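Local coordinates for protein putative poly(3-hydroxybutyrate) depolymerase LpqC (Bordetella parapertussis 12822, PDB 3D0K) that probably hydrolyses ester bonds, as a putative poly(3-hydroxybutyrate) depolymerase with the alpha/beta-hydrolase fold, at residues Pro222-Ser226 / His236-Arg240; Leu144-Ser148 / His271-Ser277; Ala171-Gly175 / Leu211-Asp216. All blocks are in the same frame, centred on the assembly; numbering follows the deposited sequence.

Interaction 1 of 3, residues Pro222-Ser226 / His236-Arg240. With SO4 (sulfate ion), chain E.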
ATOM      1  N   PRO A 222      18.960  -7.476   8.137  1.00 48.15           N
ATOM      2  CA  PRO A 222      19.237  -6.356   9.059  1.00 48.06           C
ATOM      3  C   PRO A 222      18.022  -5.437   9.164  1.00 47.48           C
ATOM      4  O   PRO A 222      17.603  -5.063  10.269  1.00 47.43           O
ATOM      5  CB  PRO A 222      20.427  -5.626   8.411  1.00 47.77           C
ATOM      6  CG  PRO A 222      20.596  -6.265   7.004  1.00 48.93           C
ATOM      7  CD  PRO A 222      19.419  -7.196   6.767  1.00 48.63           C
ATOM      8  N   ASN A 223      17.450  -5.114   8.011  1.00 46.40           N
ATOM      9  CA  ASN A 223      16.166  -4.440   7.948  1.00 45.30           C
ATOM     10  C   ASN A 223      14.963  -5.389   7.930  1.00 43.58           C
ATOM     11  O   ASN A 223      13.819  -4.937   7.973  1.00 44.05           O
ATOM     12  CB  ASN A 223      16.134  -3.520   6.739  1.00 45.98           C
ATOM     13  CG  ASN A 223      16.951  -2.252   6.949  1.00 49.04           C
ATOM     14  OD1 ASN A 223      17.610  -2.077   7.994  1.00 49.83           O
ATOM     15  ND2 ASN A 223      16.909  -1.348   5.956  1.00 51.29           N
ATOM     16  N   LEU A 224      15.223  -6.694   7.886  1.00 40.89           N
ATOM     17  CA  LEU A 224      14.159  -7.699   7.885  1.00 39.14           C
ATOM     18  C   LEU A 224      13.490  -7.780   9.257  1.00 37.64           C
ATOM     19  O   LEU A 224      14.178  -8.022  10.250  1.00 37.22           O
ATOM     20  CB  LEU A 224      14.726  -9.061   7.494  1.00 38.67           C
ATOM     21  CG  LEU A 224      13.815 -10.301   7.454  1.00 39.10           C
ATOM     22  CD1 LEU A 224      12.838 -10.312   6.279  1.00 37.40           C
ATOM     23  CD2 LEU A 224      14.672 -11.571   7.447  1.00 39.68           C
ATOM     24  N   PRO A 225      12.153  -7.591   9.326  1.00 36.27           N
ATOM     25  CA  PRO A 225      11.489  -7.679  10.626  1.00 35.60           C
ATOM     26  C   PRO A 225      11.873  -8.970  11.371  1.00 35.80           C
ATOM     27  O   PRO A 225      11.699 -10.076  10.843  1.00 35.82           O
ATOM     28  CB  PRO A 225       9.997  -7.636  10.270  1.00 35.47           C
ATOM     29  CG  PRO A 225       9.961  -6.818   8.996  1.00 35.01           C
ATOM     30  CD  PRO A 225      11.197  -7.264   8.244  1.00 36.23           C
ATOM     31  N   SER A 226      12.413  -8.806  12.572  1.00 35.05           N
ATOM     32  CA  SER A 226      13.011  -9.907  13.318  1.00 35.24           C
ATOM     33  C   SER A 226      12.451 -10.127  14.711  1.00 34.60           C
ATOM     34  O   SER A 226      13.031 -10.902  15.462  1.00 33.33           O
ATOM     35  CB  SER A 226      14.550  -9.733  13.412  1.00 35.91           C
ATOM     36  OG  SER A 226      15.151  -9.958  12.136  1.00 40.05           O
ATOM     37  N   HIS A 236      12.208 -15.481   5.773  1.00 18.27           N
ATOM     38  CA  HIS A 236      12.436 -14.434   4.789  1.00 17.10           C
ATOM     39  C   HIS A 236      11.091 -13.984   4.238  1.00 17.55           C
ATOM     40  O   HIS A 236      10.068 -14.621   4.505  1.00 15.94           O
ATOM     41  CB  HIS A 236      13.420 -14.860   3.662  1.00 15.81           C
ATOM     42  CG  HIS A 236      13.117 -16.202   3.046  1.00 15.91           C
ATOM     43  ND1 HIS A 236      11.914 -16.485   2.434  1.00 15.92           N
ATOM     44  CD2 HIS A 236      13.853 -17.343   2.975  1.00 19.37           C
ATOM     45  CE1 HIS A 236      11.917 -17.743   2.020  1.00 19.05           C
ATOM     46  NE2 HIS A 236      13.076 -18.290   2.347  1.00 17.45           N
ATOM     47  N   ARG A 237      11.077 -12.903   3.445  1.00 17.34           N
ATOM     48  CA  ARG A 237       9.806 -12.293   3.099  1.00 16.72           C
ATOM     49  C   ARG A 237       9.025 -13.219   2.185  1.00 17.41           C
ATOM     50  O   ARG A 237       7.804 -13.236   2.230  1.00 17.08           O
ATOM     51  CB  ARG A 237      10.013 -10.938   2.413  1.00 17.16           C
ATOM     52  CG  ARG A 237      10.785  -9.914   3.305  1.00 19.85           C
ATOM     53  CD  ARG A 237      10.801  -8.554   2.664  1.00 18.21           C
ATOM     54  NE  ARG A 237      11.489  -7.560   3.500  1.00 16.90           N
ATOM     55  CZ  ARG A 237      12.816  -7.431   3.604  1.00 22.32           C
ATOM     56  NH1 ARG A 237      13.310  -6.463   4.378  1.00 18.67           N
ATOM     57  NH2 ARG A 237      13.635  -8.226   2.911  1.00 22.12           N
ATOM     58  N   TYR A 238       9.722 -13.951   1.325  1.00 15.31           N
ATOM     59  CA  TYR A 238       9.033 -14.804   0.356  1.00 17.27           C
ATOM     60  C   TYR A 238       8.251 -15.904   1.131  1.00 17.34           C
ATOM     61  O   TYR A 238       7.051 -16.141   0.854  1.00 17.83           O
ATOM     62  CB  TYR A 238      10.059 -15.395  -0.622  1.00 18.27           C
ATOM     63  CG  TYR A 238       9.488 -16.373  -1.647  1.00 21.36           C
ATOM     64  CD1 TYR A 238       8.370 -16.033  -2.429  1.00 23.53           C
ATOM     65  CD2 TYR A 238      10.123 -17.603  -1.878  1.00 25.39           C
ATOM     66  CE1 TYR A 238       7.862 -16.908  -3.369  1.00 26.41           C
ATOM     67  CE2 TYR A 238       9.621 -18.508  -2.830  1.00 27.81           C
ATOM     68  CZ  TYR A 238       8.495 -18.146  -3.573  1.00 25.46           C
ATOM     69  OH  TYR A 238       7.999 -19.048  -4.510  1.00 25.41           O
ATOM     70  N   ALA A 239       8.900 -16.561   2.112  1.00 16.77           N
ATOM     71  CA  ALA A 239       8.168 -17.524   2.977  1.00 15.80           C
ATOM     72  C   ALA A 239       6.977 -16.871   3.680  1.00 16.49           C
ATOM     73  O   ALA A 239       5.919 -17.487   3.799  1.00 15.35           O
ATOM     74  CB  ALA A 239       9.071 -18.155   4.018  1.00 17.26           C
ATOM     75  N   ARG A 240       7.168 -15.645   4.178  1.00 15.15           N
ATOM     76  CA  ARG A 240       6.106 -14.998   4.920  1.00 16.51           C
ATOM     77  C   ARG A 240       4.901 -14.706   4.053  1.00 16.05           C
ATOM     78  O   ARG A 240       3.744 -14.762   4.542  1.00 15.82           O
ATOM     79  CB  ARG A 240       6.601 -13.715   5.587  1.00 17.09           C
ATOM     80  CG  ARG A 240       7.682 -14.020   6.560  1.00 16.19           C
ATOM     81  CD  ARG A 240       8.217 -12.796   7.322  1.00 17.75           C
ATOM     82  NE  ARG A 240       9.333 -13.242   8.159  1.00 19.15           N
ATOM     83  CZ  ARG A 240      10.199 -12.437   8.775  1.00 23.41           C
ATOM     84  NH1 ARG A 240      10.100 -11.125   8.653  1.00 24.38           N
ATOM     85  NH2 ARG A 240      11.196 -12.942   9.491  1.00 19.56           N
TER
HETATM   86  S   SO4 E 304      10.120  -4.392   5.589  1.00 31.61           S
HETATM   87  O1  SO4 E 304       8.718  -4.488   5.178  1.00 29.14           O
HETATM   88  O2  SO4 E 304      10.120  -4.350   7.059  1.00 34.35           O
HETATM   89  O3  SO4 E 304      10.955  -5.489   5.190  1.00 34.06           O
HETATM   90  O4  SO4 E 304      10.722  -3.120   5.249  1.00 36.43           O
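Asn223 meets Arg237 through its carbonyl oxygen, which lies 3.9 Å from Arg237 NH1, near the guanidinium yet too far to grip it. Leu224 does the apolar work. With CG anti to the backbone N (chi1 178°), its CD1 reaches over the guanidinium centre of Arg237. That methyl also touches Arg237 CG at 3.6 Å, the two side chains running antiparallel alongside each other. It borders Arg240 as well, which arrives from the other direction. Pro225 supplies the polar link: its O accepts from Arg240 NH1 at 2.9 Å, in the carbonyl plane and on a lone pair, and more weakly from Arg240 NH2. Arg240 NH1 is also bound by Gly175 O, and its NE by Gly234 O.

Arg237, stretched out from CG to NE, gives NE and NH1 to one sulfate oxygen, O3, each at 2.7 Å, while NH2 bridges to Asp216. Pro225 CG stands against another oxygen of that sulfate, O2. Arg240 thus ties the loop after strand 209-213 to the start of helix 237-255, while Arg237 packs against Leu224 and binds the sulfate, beside the putative Ser-His-Asp site of an alpha/beta hydrolase.

Interaction 2 of 3, residues Leu144-Ser148 / His271-Ser277. With SO4 (sulfate ion), chain G.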
ATOM      1  N   LEU A 144      -3.917   0.764  -5.615  1.00 16.30           N
ATOM      2  CA  LEU A 144      -3.117   1.036  -4.444  1.00 15.76           C
ATOM      3  C   LEU A 144      -1.978  -0.020  -4.427  1.00 15.94           C
ATOM      4  O   LEU A 144      -2.249  -1.233  -4.475  1.00 16.72           O
ATOM      5  CB  LEU A 144      -3.980   0.879  -3.200  1.00 16.58           C
ATOM      6  CG  LEU A 144      -3.216   0.914  -1.869  1.00 16.11           C
ATOM      7  CD1 LEU A 144      -2.478   2.287  -1.717  1.00 16.00           C
ATOM      8  CD2 LEU A 144      -4.195   0.704  -0.682  1.00 17.45           C
ATOM      9  N   PHE A 145      -0.739   0.458  -4.419  1.00 16.90           N
ATOM     10  CA  PHE A 145       0.460  -0.407  -4.419  1.00 17.66           C
ATOM     11  C   PHE A 145       1.349  -0.035  -3.246  1.00 16.72           C
ATOM     12  O   PHE A 145       1.495   1.150  -2.923  1.00 16.67           O
ATOM     13  CB  PHE A 145       1.230  -0.199  -5.708  1.00 18.59           C
ATOM     14  CG  PHE A 145       2.621  -0.824  -5.698  1.00 18.82           C
ATOM     15  CD1 PHE A 145       2.797  -2.176  -5.992  1.00 21.28           C
ATOM     16  CD2 PHE A 145       3.719  -0.057  -5.380  1.00 21.86           C
ATOM     17  CE1 PHE A 145       4.052  -2.737  -6.021  1.00 21.69           C
ATOM     18  CE2 PHE A 145       4.987  -0.595  -5.379  1.00 22.92           C
ATOM     19  CZ  PHE A 145       5.167  -1.952  -5.711  1.00 21.62           C
ATOM     20  N   GLY A 146       1.990  -1.019  -2.590  1.00 15.70           N
ATOM     21  CA  GLY A 146       2.916  -0.690  -1.541  1.00 14.65           C
ATOM     22  C   GLY A 146       4.024  -1.741  -1.610  1.00 17.06           C
ATOM     23  O   GLY A 146       3.722  -2.900  -1.911  1.00 17.71           O
ATOM     24  N   HIS A 147       5.267  -1.340  -1.382  1.00 15.74           N
ATOM     25  CA  HIS A 147       6.362  -2.307  -1.313  1.00 17.48           C
ATOM     26  C   HIS A 147       7.002  -2.297   0.076  1.00 17.27           C
ATOM     27  O   HIS A 147       7.248  -1.215   0.653  1.00 17.14           O
ATOM     28  CB  HIS A 147       7.409  -1.971  -2.397  1.00 17.59           C
ATOM     29  CG  HIS A 147       8.613  -2.897  -2.395  1.00 16.71           C
ATOM     30  ND1 HIS A 147       8.596  -4.181  -2.918  1.00 22.98           N
ATOM     31  CD2 HIS A 147       9.872  -2.694  -1.966  1.00 16.47           C
ATOM     32  CE1 HIS A 147       9.805  -4.732  -2.792  1.00 14.94           C
ATOM     33  NE2 HIS A 147      10.576  -3.861  -2.168  1.00 20.85           N
ATOM     34  N   SER A 148       7.374  -3.489   0.577  1.00 19.22           N
ATOM     35  CA  SER A 148       8.106  -3.582   1.833  1.00 20.34           C
ATOM     36  C   SER A 148       7.310  -2.989   2.989  1.00 20.04           C
ATOM     37  O   SER A 148       6.184  -3.448   3.205  1.00 19.19           O
ATOM     38  CB  SER A 148       9.531  -3.033   1.747  1.00 22.82           C
ATOM     39  OG  SER A 148      10.375  -3.850   2.603  1.00 28.55           O
ATOM     40  N   HIS A 271      14.189  -8.221  -3.356  1.00 24.09           N
ATOM     41  CA  HIS A 271      13.681  -7.098  -2.610  1.00 22.99           C
ATOM     42  C   HIS A 271      14.049  -5.778  -3.294  1.00 23.15           C
ATOM     43  O   HIS A 271      14.980  -5.076  -2.880  1.00 24.54           O
ATOM     44  CB  HIS A 271      14.214  -7.162  -1.169  1.00 23.78           C
ATOM     45  CG  HIS A 271      13.432  -6.325  -0.215  1.00 23.99           C
ATOM     46  ND1 HIS A 271      12.124  -6.614   0.127  1.00 26.04           N
ATOM     47  CD2 HIS A 271      13.746  -5.177   0.433  1.00 27.49           C
ATOM     48  CE1 HIS A 271      11.676  -5.693   0.955  1.00 26.73           C
ATOM     49  NE2 HIS A 271      12.634  -4.803   1.150  1.00 27.45           N
ATOM     50  N   ASP A 272      13.309  -5.446  -4.357  1.00 22.77           N
ATOM     51  CA  ASP A 272      13.677  -4.405  -5.293  1.00 21.42           C
ATOM     52  C   ASP A 272      12.356  -3.670  -5.642  1.00 19.94           C
ATOM     53  O   ASP A 272      11.590  -4.102  -6.502  1.00 18.66           O
ATOM     54  CB  ASP A 272      14.332  -5.067  -6.516  1.00 23.66           C
ATOM     55  CG  ASP A 272      14.861  -4.072  -7.572  1.00 29.15           C
ATOM     56  OD1 ASP A 272      15.666  -4.566  -8.413  1.00 37.24           O
ATOM     57  OD2 ASP A 272      14.511  -2.856  -7.605  1.00 28.75           O
ATOM     58  N   GLY A 273      12.092  -2.600  -4.914  1.00 18.69           N
ATOM     59  CA  GLY A 273      10.842  -1.826  -5.071  1.00 18.56           C
ATOM     60  C   GLY A 273      10.649  -1.293  -6.481  1.00 21.52           C
ATOM     61  O   GLY A 273       9.510  -1.251  -6.969  1.00 21.73           O
ATOM     62  N   GLN A 274      11.725  -0.882  -7.147  1.00 21.54           N
ATOM     63  CA  GLN A 274      11.600  -0.427  -8.543  1.00 22.13           C
ATOM     64  C   GLN A 274      11.168  -1.570  -9.477  1.00 21.66           C
ATOM     65  O   GLN A 274      10.275  -1.384 -10.289  1.00 21.64           O
ATOM     66  CB  GLN A 274      12.938   0.116  -9.045  1.00 22.53           C
ATOM     67  CG  GLN A 274      12.798   0.645 -10.467  1.00 27.43           C
ATOM     68  CD  GLN A 274      13.910   1.545 -10.885  1.00 32.95           C
ATOM     69  OE1 GLN A 274      13.750   2.337 -11.827  1.00 36.79           O
ATOM     70  NE2 GLN A 274      15.051   1.445 -10.207  1.00 31.71           N
ATOM     71  N   ALA A 275      11.833  -2.732  -9.395  1.00 21.48           N
ATOM     72  CA  ALA A 275      11.429  -3.880 -10.219  1.00 20.17           C
ATOM     73  C   ALA A 275       9.981  -4.279  -9.891  1.00 20.11           C
ATOM     74  O   ALA A 275       9.223  -4.601 -10.781  1.00 19.25           O
ATOM     75  CB  ALA A 275      12.343  -5.079  -9.991  1.00 19.93           C
HETATM   76  N   MSE A 276       9.623  -4.300  -8.606  1.00 18.71           N
HETATM   77  CA  MSE A 276       8.316  -4.776  -8.204  1.00 19.45           C
HETATM   78  C   MSE A 276       7.238  -3.768  -8.663  1.00 18.72           C
HETATM   79  O   MSE A 276       6.133  -4.171  -9.053  1.00 19.47           O
HETATM   80  CB  MSE A 276       8.220  -5.029  -6.693  1.00 19.35           C
HETATM   81  CG  MSE A 276       9.195  -6.129  -6.186  1.00 21.09           C
HETATM   82 SE   MSE A 276       8.638  -7.939  -6.880  0.75 28.84          SE
HETATM   83  CE  MSE A 276       7.177  -8.178  -5.585  1.00 22.99           C
ATOM     84  N   SER A 277       7.580  -2.479  -8.648  1.00 17.72           N
ATOM     85  CA  SER A 277       6.736  -1.435  -9.237  1.00 18.69           C
ATOM     86  C   SER A 277       6.448  -1.688 -10.733  1.00 18.50           C
ATOM     87  O   SER A 277       5.301  -1.577 -11.168  1.00 18.15           O
ATOM     88  CB  SER A 277       7.342  -0.025  -9.055  1.00 17.84           C
ATOM     89  OG  SER A 277       7.396   0.337  -7.688  1.00 18.24           O
TER
HETATM   90  S   SO4 G 306      12.557  -0.836   0.306  1.00 42.56           S
HETATM   91  O1  SO4 G 306      12.441  -1.914  -0.656  1.00 45.38           O
HETATM   92  O2  SO4 G 306      12.549  -1.387   1.648  1.00 42.81           O
HETATM   93  O3  SO4 G 306      13.789  -0.094   0.081  1.00 45.43           O
HETATM   94  O4  SO4 G 306      11.429   0.079   0.103  1.00 46.01           O
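His147 and Gly273 form the heart of this contact: Gly273 CA sits over the centre of the imidazole in a CH-pi contact, 3.5 Å from the ring centroid. Met276, a selenomethionine here, lies roughly perpendicular to His147 and brings its CG to 3.7 Å from His147 CE1. His271 lies beside the same ring in an oblique pairing, planes 37° apart, with His147 NE2 above its face toward the rim. Deeper along the strand, Phe145 turns CE2 to Ser277 OG at 3.5 Å, and its CZ packs loosely against Met276 CB.

At the end of the strand Ser148 faces His271. Ser148 OG lies at the edge of that imidazole, 2.8 Å from His271 NE2, though the exact place of the hydroxyl is less sure. A sulfate lies at the edge of the His147 ring, near its plane; its O2 receives a weak bond from His271 NE2 at 3.5 Å, and Tyr70 OH holds the ion as well.

Further out, the helix start is fastened by Asp272, the N-cap residue, whose OD2 accepts from Ala275 N from above the carboxylate plane. One turn on, Ser277 N and Ser277 OG converge on Gly273 O from opposite faces of its plane, which fixes the hydroxyl beside Phe145. Strand 144-147 and helix 273-277 run nearly antiparallel, at 153°.

His271 ND1 is hydrogen-bonded to Asp216, and Ser148 occupies the sharp turn of a probable nucleophile elbow, with phi positive at 60°. This order of serine, histidine and aspartate is consistent with a charge relay in which His271 would take up the proton of Ser148 as the serine attacks an ester, with the sulfate resting where a substrate might lie.

Interaction 3 of 3, residues Ala171-Gly175 / Leu211-Asp216. With SO4 (sulfate ion), chain E.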
ATOM      1  N   ALA A 171      -0.000  -5.731  -2.443  1.00 17.28           N
ATOM      2  CA  ALA A 171       1.003  -5.544  -1.433  1.00 19.50           C
ATOM      3  C   ALA A 171       2.212  -6.369  -1.854  1.00 19.45           C
ATOM      4  O   ALA A 171       2.104  -7.570  -2.081  1.00 19.00           O
ATOM      5  CB  ALA A 171       0.491  -6.006  -0.053  1.00 19.55           C
ATOM      6  N   ALA A 172       3.347  -5.713  -2.031  1.00 18.15           N
ATOM      7  CA  ALA A 172       4.472  -6.363  -2.633  1.00 17.56           C
ATOM      8  C   ALA A 172       5.600  -6.571  -1.594  1.00 17.22           C
ATOM      9  O   ALA A 172       6.021  -5.609  -0.943  1.00 16.45           O
ATOM     10  CB  ALA A 172       4.968  -5.517  -3.828  1.00 17.26           C
ATOM     11  N   ASN A 173       6.125  -7.782  -1.463  1.00 18.00           N
ATOM     12  CA  ASN A 173       7.225  -8.041  -0.476  1.00 17.66           C
ATOM     13  C   ASN A 173       7.055  -7.380   0.908  1.00 17.36           C
ATOM     14  O   ASN A 173       7.997  -6.772   1.396  1.00 18.03           O
ATOM     15  CB  ASN A 173       8.644  -7.651  -1.031  1.00 17.87           C
ATOM     16  CG  ASN A 173       9.027  -8.442  -2.283  1.00 19.76           C
ATOM     17  OD1 ASN A 173       8.538  -9.557  -2.485  1.00 16.34           O
ATOM     18  ND2 ASN A 173       9.844  -7.822  -3.178  1.00 21.15           N
ATOM     19  N   PRO A 174       5.862  -7.453   1.544  1.00 17.72           N
ATOM     20  CA  PRO A 174       5.846  -6.975   2.937  1.00 17.98           C
ATOM     21  C   PRO A 174       6.863  -7.736   3.804  1.00 17.45           C
ATOM     22  O   PRO A 174       6.996  -8.959   3.630  1.00 16.82           O
ATOM     23  CB  PRO A 174       4.414  -7.328   3.427  1.00 18.79           C
ATOM     24  CG  PRO A 174       3.586  -7.352   2.137  1.00 18.32           C
ATOM     25  CD  PRO A 174       4.531  -7.960   1.114  1.00 19.61           C
ATOM     26  N   GLY A 175       7.502  -7.041   4.768  1.00 16.35           N
ATOM     27  CA  GLY A 175       8.471  -7.694   5.671  1.00 17.36           C
ATOM     28  C   GLY A 175       7.786  -8.705   6.603  1.00 17.74           C
ATOM     29  O   GLY A 175       8.378  -9.717   6.938  1.00 18.85           O
ATOM     30  N   LEU A 211       2.083  -9.728  -3.908  1.00 18.96           N
ATOM     31  CA  LEU A 211       3.093  -9.866  -4.967  1.00 17.38           C
ATOM     32  C   LEU A 211       4.435 -10.165  -4.301  1.00 19.71           C
ATOM     33  O   LEU A 211       4.954  -9.330  -3.522  1.00 19.92           O
ATOM     34  CB  LEU A 211       3.200  -8.616  -5.804  1.00 17.78           C
ATOM     35  CG  LEU A 211       3.923  -8.596  -7.141  1.00 16.21           C
ATOM     36  CD1 LEU A 211       3.292  -9.558  -8.201  1.00 18.91           C
ATOM     37  CD2 LEU A 211       3.925  -7.152  -7.740  1.00 18.55           C
ATOM     38  N   ALA A 212       4.968 -11.341  -4.591  1.00 19.14           N
ATOM     39  CA  ALA A 212       6.136 -11.854  -3.842  1.00 19.24           C
ATOM     40  C   ALA A 212       7.290 -12.232  -4.786  1.00 19.02           C
ATOM     41  O   ALA A 212       7.139 -13.121  -5.620  1.00 19.10           O
ATOM     42  CB  ALA A 212       5.715 -13.040  -2.940  1.00 19.02           C
ATOM     43  N   GLY A 213       8.445 -11.574  -4.644  1.00 18.77           N
ATOM     44  CA  GLY A 213       9.626 -11.939  -5.433  1.00 18.41           C
ATOM     45  C   GLY A 213      10.203 -13.205  -4.866  1.00 18.82           C
ATOM     46  O   GLY A 213      10.383 -13.328  -3.637  1.00 18.26           O
ATOM     47  N   ASP A 214      10.481 -14.188  -5.725  1.00 19.99           N
ATOM     48  CA  ASP A 214      10.988 -15.470  -5.229  1.00 20.40           C
ATOM     49  C   ASP A 214      12.474 -15.487  -4.887  1.00 21.36           C
ATOM     50  O   ASP A 214      13.006 -16.493  -4.404  1.00 21.92           O
ATOM     51  CB  ASP A 214      10.562 -16.647  -6.125  1.00 20.94           C
ATOM     52  CG  ASP A 214      11.313 -16.716  -7.459  1.00 24.30           C
ATOM     53  OD1 ASP A 214      12.302 -15.965  -7.685  1.00 24.59           O
ATOM     54  OD2 ASP A 214      10.894 -17.566  -8.290  1.00 26.87           O
ATOM     55  N   GLN A 215      13.137 -14.366  -5.151  1.00 22.19           N
ATOM     56  CA  GLN A 215      14.486 -14.111  -4.714  1.00 22.28           C
ATOM     57  C   GLN A 215      14.516 -13.170  -3.475  1.00 21.96           C
ATOM     58  O   GLN A 215      15.590 -12.748  -3.055  1.00 21.21           O
ATOM     59  CB  GLN A 215      15.328 -13.514  -5.864  1.00 22.57           C
ATOM     60  CG  GLN A 215      15.492 -14.437  -7.099  1.00 24.47           C
ATOM     61  CD  GLN A 215      15.996 -15.825  -6.726  1.00 29.52           C
ATOM     62  OE1 GLN A 215      15.273 -16.804  -6.880  1.00 33.21           O
ATOM     63  NE2 GLN A 215      17.225 -15.908  -6.191  1.00 25.39           N
ATOM     64  N   ASP A 216      13.358 -12.863  -2.867  1.00 20.41           N
ATOM     65  CA  ASP A 216      13.380 -12.066  -1.626  1.00 21.26           C
ATOM     66  C   ASP A 216      13.572 -13.047  -0.477  1.00 21.44           C
ATOM     67  O   ASP A 216      12.640 -13.361   0.298  1.00 20.19           O
ATOM     68  CB  ASP A 216      12.097 -11.204  -1.481  1.00 20.45           C
ATOM     69  CG  ASP A 216      12.259 -10.044  -0.494  1.00 23.46           C
ATOM     70  OD1 ASP A 216      13.160 -10.053   0.374  1.00 21.00           O
ATOM     71  OD2 ASP A 216      11.462  -9.092  -0.571  1.00 19.31           O
TER
HETATM   72  S   SO4 E 304      10.120  -4.392   5.589  1.00 31.61           S
HETATM   73  O1  SO4 E 304       8.718  -4.488   5.178  1.00 29.14           O
HETATM   74  O2  SO4 E 304      10.120  -4.350   7.059  1.00 34.35           O
HETATM   75  O3  SO4 E 304      10.955  -5.489   5.190  1.00 34.06           O
HETATM   76  O4  SO4 E 304      10.722  -3.120   5.249  1.00 36.43           O
HETATM   77  O   HOH W   1       8.704 -12.115  -1.417  1.00 31.00           O
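Ala172 and Leu211 pair as parallel neighbours in the central sheet, at the outlet of a beta-alpha-beta unit made of strand 168-172, helix 197-205 and strand 209-213, part of an alpha/beta-hydrolase fold. Leu211 N donates to Ala171 O at 2.8 Å, and Leu211 O accepts from Asn173 N, so Leu211 is bonded through both N and O to the residues flanking Ala172, the usual parallel pattern. Ala172 CB and Leu211 CB share one face of the sheet, which Met276 of helix 273-286 also covers.

Just past the strand, Asn173 takes a positive phi and carries the contact onward. Its CB comes within 3.2 Å of Asp216 OD2. From there CG turns to lie beside the backbone N (chi1 -61°), which lays the amide across the end of the neighbouring strand; Asn173 CG is 3.0 Å from Asp216 OD2, with the amide and carboxylate planes perpendicular. At the tip the two branches part company. OD1 accepts from Gly213 N at 3.0 Å, in the carbonyl plane on a lone pair and nearly straight, at 171°. ND2 lies 3.3 Å from Asp216 OD2, but the angle is too poor for a hydrogen bond. That carboxylate is engaged elsewhere: OD2 accepts from His271 ND1 and OD1 forms a salt bridge with Arg237, as expected of the acid in a probable Ser-His-Asp triad.

Asp216 reaches this place through a type I turn from Gly213, closed by Asp216 N to Gly213 O. Asn173 therefore couples the end of one strand to the loop that presents the acid. A water completes the join, donating to Asn173 OD1 at 2.8 Å and to Gly213 O at 3.0 Å.

Overall arrangement
After the N-terminal part of the sheet has been laid down, strand 142-147 opens the long loop that interaction 2 closes at the start of helix 273-286. Both other contacts lie inside that loop. Interaction 3 closes first, joining strand 168-172 to strand 209-213; interaction 1 follows in series, fastening the loop at 222-226 to the start of helix 237-255. None of the three crosses another. They converge in space: Asp216 joins all three, its backbone O also meeting Tyr238 N of interaction 1, while Gly146 O bonds Ala172 N between adjacent strands. Interactions 1 and 3 also share one sulfate. Sheet, helices and loops thereby meet around the putative catalytic residues.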